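Local coordinates for BluB-like flavoprotein (Clostridium difficile 630, PDB 3EO8) that binds flavin mononucleotide and, as a member of the nitroreductase family, probably works as an FMN-dependent oxidoreductase, at residues H47-E58 with Y97-F107. Residues are numbered along the deposited sequence; the frame is centred on the assembly and turned at random.
Sequences HFVVIKRRDLME and YLKAPVLVLVF
Tyr97 OH donates to Met57 O at 2.7 Å, in the carbonyl plane, and so ties the 3-10 turn before strand 102-108 to helix 54-75, which follows strand 47-51. These two strands are antiparallel neighbours (159° between their directions) in the central sheet of the nitroreductase fold. Six backbone hydrogen bonds, two in each of the pairs His47-Phe107, Val49-Leu105 and Ile51-Leu103, fix the register; Val49 N to Leu105 O is nearly straight, 175° at the hydrogen. Strand 47-51 also pairs in parallel with a strand of the second subunit, which carries the sheet across the dimer interface.

On the face of Phe48, Val50, Val104 and Val106, CG1 of Val106 lies over the Phe48 ring, 4.1 Å from its centroid, a CH-pi contact, while Val104 CG1 sits at the ring edge. Helix 24-35 covers Phe48 and Val50. On the other face, Ile51 CD1 meets Leu105 CD1 at 3.8 Å, and Val49 CG2 approaches the Phe107 ring obliquely.

Beyond the strands, Arg54 bends at chi2 and chi3, which turns its guanidinium back onto the turn: NH2 reaches a lone pair of Leu98 O at 2.8 Å, and NH1 takes Ala100 O at 3.0 Å. Two carbonyls thus limit rotation of the group, and the selenium of selenomethionine Met57 lies over one of its faces, offset toward the rim. Bent at chi3 (75°), the same Met57 side chain brings CE to 3.3 Å from Ala100 O, the carbonyl that also accepts from Arg54 NH1.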
ATOM      1  N   HIS A  47      -9.502   7.398  -6.003  1.00 25.40           N
ATOM      2  CA  HIS A  47     -10.057   8.646  -6.547  1.00 25.58           C
ATOM      3  C   HIS A  47      -9.486   9.789  -5.717  1.00 25.26           C
ATOM      4  O   HIS A  47      -9.606   9.793  -4.499  1.00 25.53           O
ATOM      5  CB  HIS A  47     -11.604   8.684  -6.499  1.00 25.29           C
ATOM      6  CG  HIS A  47     -12.184   9.813  -7.295  1.00 24.97           C
ATOM      7  ND1 HIS A  47     -12.452   9.711  -8.641  1.00 27.73           N
ATOM      8  CD2 HIS A  47     -12.485  11.084  -6.949  1.00 25.42           C
ATOM      9  CE1 HIS A  47     -12.923  10.863  -9.085  1.00 28.99           C
ATOM     10  NE2 HIS A  47     -12.953  11.712  -8.076  1.00 25.75           N
ATOM     11  N   PHE A  48      -8.866  10.758  -6.374  1.00 25.00           N
ATOM     12  CA  PHE A  48      -8.214  11.851  -5.678  1.00 25.44           C
ATOM     13  C   PHE A  48      -9.077  13.112  -5.731  1.00 25.71           C
ATOM     14  O   PHE A  48      -9.310  13.651  -6.820  1.00 25.93           O
ATOM     15  CB  PHE A  48      -6.835  12.143  -6.318  1.00 24.93           C
ATOM     16  CG  PHE A  48      -5.887  10.988  -6.219  1.00 25.65           C
ATOM     17  CD1 PHE A  48      -5.998   9.898  -7.084  1.00 26.69           C
ATOM     18  CD2 PHE A  48      -4.913  10.959  -5.235  1.00 25.84           C
ATOM     19  CE1 PHE A  48      -5.158   8.798  -6.948  1.00 25.70           C
ATOM     20  CE2 PHE A  48      -4.066   9.871  -5.100  1.00 27.38           C
ATOM     21  CZ  PHE A  48      -4.186   8.787  -5.951  1.00 26.10           C
ATOM     22  N   VAL A  49      -9.500  13.595  -4.561  1.00 24.83           N
ATOM     23  CA  VAL A  49     -10.283  14.814  -4.444  1.00 24.51           C
ATOM     24  C   VAL A  49      -9.379  15.940  -4.009  1.00 24.24           C
ATOM     25  O   VAL A  49      -8.845  15.921  -2.915  1.00 23.21           O
ATOM     26  CB  VAL A  49     -11.446  14.644  -3.441  1.00 25.46           C
ATOM     27  CG1 VAL A  49     -12.279  15.928  -3.334  1.00 25.73           C
ATOM     28  CG2 VAL A  49     -12.315  13.475  -3.860  1.00 25.69           C
ATOM     29  N   VAL A  50      -9.173  16.914  -4.891  1.00 24.31           N
ATOM     30  CA  VAL A  50      -8.205  17.964  -4.640  1.00 23.95           C
ATOM     31  C   VAL A  50      -8.863  19.237  -4.104  1.00 23.10           C
ATOM     32  O   VAL A  50      -9.726  19.831  -4.766  1.00 24.00           O
ATOM     33  CB  VAL A  50      -7.484  18.305  -5.942  1.00 23.79           C
ATOM     34  CG1 VAL A  50      -6.460  19.405  -5.686  1.00 26.16           C
ATOM     35  CG2 VAL A  50      -6.791  17.065  -6.492  1.00 22.72           C
ATOM     36  N   ILE A  51      -8.461  19.662  -2.908  1.00 23.03           N
ATOM     37  CA  ILE A  51      -9.083  20.797  -2.259  1.00 23.10           C
ATOM     38  C   ILE A  51      -8.089  21.894  -1.994  1.00 24.56           C
ATOM     39  O   ILE A  51      -7.050  21.658  -1.397  1.00 23.64           O
ATOM     40  CB  ILE A  51      -9.712  20.378  -0.907  1.00 23.10           C
ATOM     41  CG1 ILE A  51     -10.786  19.343  -1.127  1.00 22.61           C
ATOM     42  CG2 ILE A  51     -10.334  21.585  -0.186  1.00 22.96           C
ATOM     43  CD1 ILE A  51     -11.134  18.562   0.133  1.00 22.51           C
ATOM     44  N   LYS A  52      -8.434  23.106  -2.443  1.00 25.26           N
ATOM     45  CA  LYS A  52      -7.724  24.322  -2.084  1.00 25.68           C
ATOM     46  C   LYS A  52      -8.615  25.295  -1.301  1.00 26.48           C
ATOM     47  O   LYS A  52      -8.121  26.307  -0.781  1.00 27.47           O
ATOM     48  CB  LYS A  52      -7.171  25.004  -3.347  1.00 25.80           C
ATOM     49  CG  LYS A  52      -5.980  24.290  -3.986  1.00 24.48           C
ATOM     50  CD  LYS A  52      -5.595  24.948  -5.314  1.00 25.55           C
ATOM     51  CE  LYS A  52      -4.500  24.211  -6.049  1.00 24.42           C
ATOM     52  NZ  LYS A  52      -4.132  24.994  -7.264  1.00 24.93           N
ATOM     53  N   ARG A  53      -9.900  24.976  -1.190  1.00 25.84           N
ATOM     54  CA  ARG A  53     -10.847  25.893  -0.549  0.50 26.53           C
ATOM     55  C   ARG A  53     -10.615  25.891   0.960  1.00 25.81           C
ATOM     56  O   ARG A  53     -10.811  24.892   1.628  1.00 26.47           O
ATOM     57  CB  ARG A  53     -12.293  25.500  -0.891  0.50 26.56           C
ATOM     58  CG  ARG A  53     -13.300  26.605  -0.639  0.50 27.46           C
ATOM     59  CD  ARG A  53     -14.730  26.076  -0.556  0.50 26.94           C
ATOM     60  NE  ARG A  53     -15.213  25.541  -1.824  0.50 26.62           N
ATOM     61  CZ  ARG A  53     -16.169  24.622  -1.956  0.50 24.93           C
ATOM     62  NH1 ARG A  53     -16.745  24.067  -0.895  0.50 25.20           N
ATOM     63  NH2 ARG A  53     -16.531  24.231  -3.162  0.50 26.36           N
ATOM     64  N   ARG A  54     -10.184  27.036   1.500  1.00 26.42           N
ATOM     65  CA  ARG A  54      -9.771  27.099   2.919  1.00 26.20           C
ATOM     66  C   ARG A  54     -10.896  26.720   3.848  1.00 25.74           C
ATOM     67  O   ARG A  54     -10.675  25.993   4.818  1.00 27.04           O
ATOM     68  CB  ARG A  54      -9.279  28.475   3.365  1.00 26.85           C
ATOM     69  CG  ARG A  54      -8.031  28.997   2.714  1.00 28.60           C
ATOM     70  CD  ARG A  54      -6.827  28.074   2.889  1.00 31.16           C
ATOM     71  NE  ARG A  54      -6.645  27.497   4.213  1.00 30.16           N
ATOM     72  CZ  ARG A  54      -5.612  26.706   4.528  1.00 31.88           C
ATOM     73  NH1 ARG A  54      -4.665  26.442   3.622  1.00 30.28           N
ATOM     74  NH2 ARG A  54      -5.528  26.169   5.753  1.00 30.47           N
ATOM     75  N   ASP A  55     -12.108  27.189   3.565  1.00 25.73           N
ATOM     76  CA  ASP A  55     -13.174  26.960   4.523  1.00 26.24           C
ATOM     77  C   ASP A  55     -13.534  25.491   4.613  1.00 24.98           C
ATOM     78  O   ASP A  55     -13.986  25.048   5.655  1.00 24.79           O
ATOM     79  CB  ASP A  55     -14.415  27.793   4.228  1.00 27.20           C
ATOM     80  CG  ASP A  55     -15.212  27.233   3.098  1.00 32.72           C
ATOM     81  OD1 ASP A  55     -14.784  27.439   1.944  1.00 34.26           O
ATOM     82  OD2 ASP A  55     -16.239  26.554   3.376  1.00 39.66           O
ATOM     83  N   LEU A  56     -13.410  24.753   3.509  1.00 24.44           N
ATOM     84  CA  LEU A  56     -13.663  23.309   3.534  1.00 23.77           C
ATOM     85  C   LEU A  56     -12.574  22.592   4.339  1.00 23.44           C
ATOM     86  O   LEU A  56     -12.846  21.701   5.131  1.00 22.83           O
ATOM     87  CB  LEU A  56     -13.749  22.778   2.096  1.00 23.98           C
ATOM     88  CG  LEU A  56     -13.966  21.298   1.864  1.00 23.38           C
ATOM     89  CD1 LEU A  56     -15.140  20.751   2.679  1.00 26.13           C
ATOM     90  CD2 LEU A  56     -14.186  21.082   0.368  1.00 22.80           C
HETATM   91  N   MSE A  57     -11.324  23.000   4.150  1.00 23.80           N
HETATM   92  CA  MSE A  57     -10.212  22.454   4.955  1.00 24.20           C
HETATM   93  C   MSE A  57     -10.463  22.684   6.442  1.00 24.95           C
HETATM   94  O   MSE A  57     -10.187  21.814   7.272  1.00 24.96           O
HETATM   95  CB  MSE A  57      -8.874  23.099   4.525  1.00 24.15           C
HETATM   96  CG  MSE A  57      -8.418  22.619   3.176  1.00 22.63           C
HETATM   97 SE   MSE A  57      -6.965  23.674   2.403  0.75 24.54          SE
HETATM   98  CE  MSE A  57      -5.581  22.962   3.517  1.00 25.37           C
ATOM     99  N   GLU A  58     -11.023  23.835   6.795  1.00 24.95           N
ATOM    100  CA  GLU A  58     -11.267  24.126   8.205  1.00 25.71           C
ATOM    101  C   GLU A  58     -12.456  23.327   8.703  1.00 24.54           C
ATOM    102  O   GLU A  58     -12.490  22.889   9.860  1.00 24.34           O
ATOM    103  CB  GLU A  58     -11.554  25.612   8.416  1.00 26.81           C
ATOM    104  CG  GLU A  58     -10.378  26.511   8.050  1.00 31.85           C
ATOM    105  CD  GLU A  58      -9.275  26.519   9.093  1.00 39.27           C
ATOM    106  OE1 GLU A  58      -9.489  25.943  10.194  1.00 43.60           O
ATOM    107  OE2 GLU A  58      -8.198  27.112   8.809  1.00 45.05           O
ATOM    108  N   TYR A  97      -2.008  19.628   8.689  1.00 25.19           N
ATOM    109  CA  TYR A  97      -2.296  19.752   7.255  1.00 25.32           C
ATOM    110  C   TYR A  97      -2.807  21.140   6.873  1.00 25.55           C
ATOM    111  O   TYR A  97      -2.676  21.551   5.718  1.00 26.61           O
ATOM    112  CB  TYR A  97      -3.284  18.680   6.763  1.00 24.94           C
ATOM    113  CG  TYR A  97      -4.751  18.927   7.095  1.00 23.38           C
ATOM    114  CD1 TYR A  97      -5.532  19.786   6.343  1.00 24.08           C
ATOM    115  CD2 TYR A  97      -5.349  18.271   8.136  1.00 23.64           C
ATOM    116  CE1 TYR A  97      -6.880  20.018   6.642  1.00 22.66           C
ATOM    117  CE2 TYR A  97      -6.681  18.473   8.454  1.00 25.89           C
ATOM    118  CZ  TYR A  97      -7.449  19.354   7.710  1.00 25.83           C
ATOM    119  OH  TYR A  97      -8.785  19.589   8.041  1.00 25.90           O
ATOM    120  N   LEU A  98      -3.387  21.868   7.826  1.00 25.63           N
ATOM    121  CA  LEU A  98      -3.924  23.189   7.545  1.00 25.67           C
ATOM    122  C   LEU A  98      -2.806  24.169   7.160  1.00 25.61           C
ATOM    123  O   LEU A  98      -3.061  25.219   6.606  1.00 25.52           O
ATOM    124  CB  LEU A  98      -4.656  23.726   8.761  1.00 25.65           C
ATOM    125  CG  LEU A  98      -5.961  22.989   9.057  1.00 26.08           C
ATOM    126  CD1 LEU A  98      -6.376  23.265  10.500  1.00 28.03           C
ATOM    127  CD2 LEU A  98      -7.052  23.423   8.067  1.00 25.29           C
ATOM    128  N   LYS A  99      -1.569  23.787   7.465  1.00 25.53           N
ATOM    129  CA  LYS A  99      -0.391  24.587   7.122  1.00 25.24           C
ATOM    130  C   LYS A  99      -0.062  24.552   5.639  1.00 24.83           C
ATOM    131  O   LYS A  99       0.752  25.372   5.181  1.00 24.47           O
ATOM    132  CB  LYS A  99       0.811  24.103   7.933  1.00 26.36           C
ATOM    133  CG  LYS A  99       0.628  24.238   9.444  1.00 25.96           C
ATOM    134  CD  LYS A  99       1.838  23.731  10.231  1.00 27.10           C
ATOM    135  CE  LYS A  99       1.639  24.083  11.703  1.00 31.01           C
ATOM    136  NZ  LYS A  99       2.597  23.428  12.636  1.00 33.04           N
ATOM    137  N   ALA A 100      -0.650  23.604   4.903  1.00 24.70           N
ATOM    138  CA  ALA A 100      -0.427  23.465   3.461  1.00 24.11           C
ATOM    139  C   ALA A 100      -1.511  24.169   2.650  1.00 24.40           C
ATOM    140  O   ALA A 100      -2.638  24.308   3.114  1.00 24.20           O
ATOM    141  CB  ALA A 100      -0.360  21.998   3.084  1.00 24.06           C
ATOM    142  N   PRO A 101      -1.173  24.594   1.416  1.00 24.74           N
ATOM    143  CA  PRO A 101      -2.134  25.153   0.481  1.00 24.25           C
ATOM    144  C   PRO A 101      -3.105  24.152  -0.132  1.00 24.45           C
ATOM    145  O   PRO A 101      -4.142  24.555  -0.619  1.00 24.32           O
ATOM    146  CB  PRO A 101      -1.240  25.787  -0.599  1.00 23.99           C
ATOM    147  CG  PRO A 101       0.032  24.962  -0.571  1.00 24.16           C
ATOM    148  CD  PRO A 101       0.196  24.547   0.866  1.00 24.61           C
ATOM    149  N   VAL A 102      -2.795  22.863  -0.102  1.00 24.81           N
ATOM    150  CA  VAL A 102      -3.638  21.858  -0.755  1.00 24.39           C
ATOM    151  C   VAL A 102      -3.847  20.683   0.166  1.00 24.59           C
ATOM    152  O   VAL A 102      -2.901  20.214   0.789  1.00 25.10           O
ATOM    153  CB  VAL A 102      -2.996  21.339  -2.065  1.00 24.97           C
ATOM    154  CG1 VAL A 102      -3.870  20.263  -2.711  1.00 24.63           C
ATOM    155  CG2 VAL A 102      -2.700  22.490  -3.019  1.00 24.52           C
ATOM    156  N   LEU A 103      -5.093  20.231   0.254  1.00 24.09           N
ATOM    157  CA  LEU A 103      -5.473  18.989   0.916  1.00 23.55           C
ATOM    158  C   LEU A 103      -6.015  18.059  -0.164  1.00 24.04           C
ATOM    159  O   LEU A 103      -6.926  18.429  -0.885  1.00 24.51           O
ATOM    160  CB  LEU A 103      -6.567  19.200   1.957  1.00 23.91           C
ATOM    161  CG  LEU A 103      -7.043  17.964   2.688  1.00 24.14           C
ATOM    162  CD1 LEU A 103      -5.853  17.318   3.421  1.00 22.62           C
ATOM    163  CD2 LEU A 103      -8.210  18.298   3.634  1.00 23.21           C
ATOM    164  N   VAL A 104      -5.474  16.845  -0.250  1.00 24.47           N
ATOM    165  CA  VAL A 104      -6.002  15.860  -1.176  1.00 24.40           C
ATOM    166  C   VAL A 104      -6.644  14.744  -0.362  1.00 24.37           C
ATOM    167  O   VAL A 104      -6.024  14.188   0.527  1.00 26.03           O
ATOM    168  CB  VAL A 104      -4.923  15.286  -2.074  1.00 24.93           C
ATOM    169  CG1 VAL A 104      -5.558  14.364  -3.108  1.00 23.94           C
ATOM    170  CG2 VAL A 104      -4.095  16.430  -2.743  1.00 24.26           C
ATOM    171  N   LEU A 105      -7.898  14.429  -0.632  1.00 23.48           N
ATOM    172  CA  LEU A 105      -8.536  13.315   0.008  1.00 23.80           C
ATOM    173  C   LEU A 105      -8.454  12.181  -0.964  1.00 24.46           C
ATOM    174  O   LEU A 105      -8.913  12.310  -2.122  1.00 25.28           O
ATOM    175  CB  LEU A 105      -9.999  13.611   0.328  1.00 23.37           C
ATOM    176  CG  LEU A 105     -10.267  14.853   1.168  1.00 24.35           C
ATOM    177  CD1 LEU A 105     -11.762  14.986   1.343  1.00 24.00           C
ATOM    178  CD2 LEU A 105      -9.560  14.803   2.473  1.00 24.10           C
ATOM    179  N   VAL A 106      -7.854  11.087  -0.521  1.00 24.73           N
ATOM    180  CA  VAL A 106      -7.684   9.939  -1.375  1.00 24.49           C
ATOM    181  C   VAL A 106      -8.734   8.932  -0.978  1.00 24.33           C
ATOM    182  O   VAL A 106      -8.657   8.315   0.108  1.00 23.93           O
ATOM    183  CB  VAL A 106      -6.286   9.326  -1.284  1.00 24.56           C
ATOM    184  CG1 VAL A 106      -6.148   8.369  -2.397  1.00 27.04           C
ATOM    185  CG2 VAL A 106      -5.197  10.431  -1.417  1.00 26.46           C
ATOM    186  N   PHE A 107      -9.736   8.803  -1.848  1.00 24.18           N
ATOM    187  CA  PHE A 107     -10.807   7.820  -1.671  1.00 23.44           C
ATOM    188  C   PHE A 107     -10.382   6.492  -2.281  1.00 23.30           C
ATOM    189  O   PHE A 107      -9.573   6.443  -3.193  1.00 23.14           O
ATOM    190  CB  PHE A 107     -12.119   8.287  -2.316  1.00 23.60           C
ATOM    191  CG  PHE A 107     -12.899   9.253  -1.465  1.00 23.46           C
ATOM    192  CD1 PHE A 107     -12.481  10.569  -1.321  1.00 23.10           C
ATOM    193  CD2 PHE A 107     -14.027   8.840  -0.782  1.00 22.88           C
ATOM    194  CE1 PHE A 107     -13.204  11.471  -0.534  1.00 23.83           C
ATOM    195  CE2 PHE A 107     -14.737   9.705   0.027  1.00 24.69           C
ATOM    196  CZ  PHE A 107     -14.337  11.036   0.154  1.00 24.92           C
TER
HETATM  197  O   HOH W   1      -5.474  26.564   0.001  1.00 29.54           O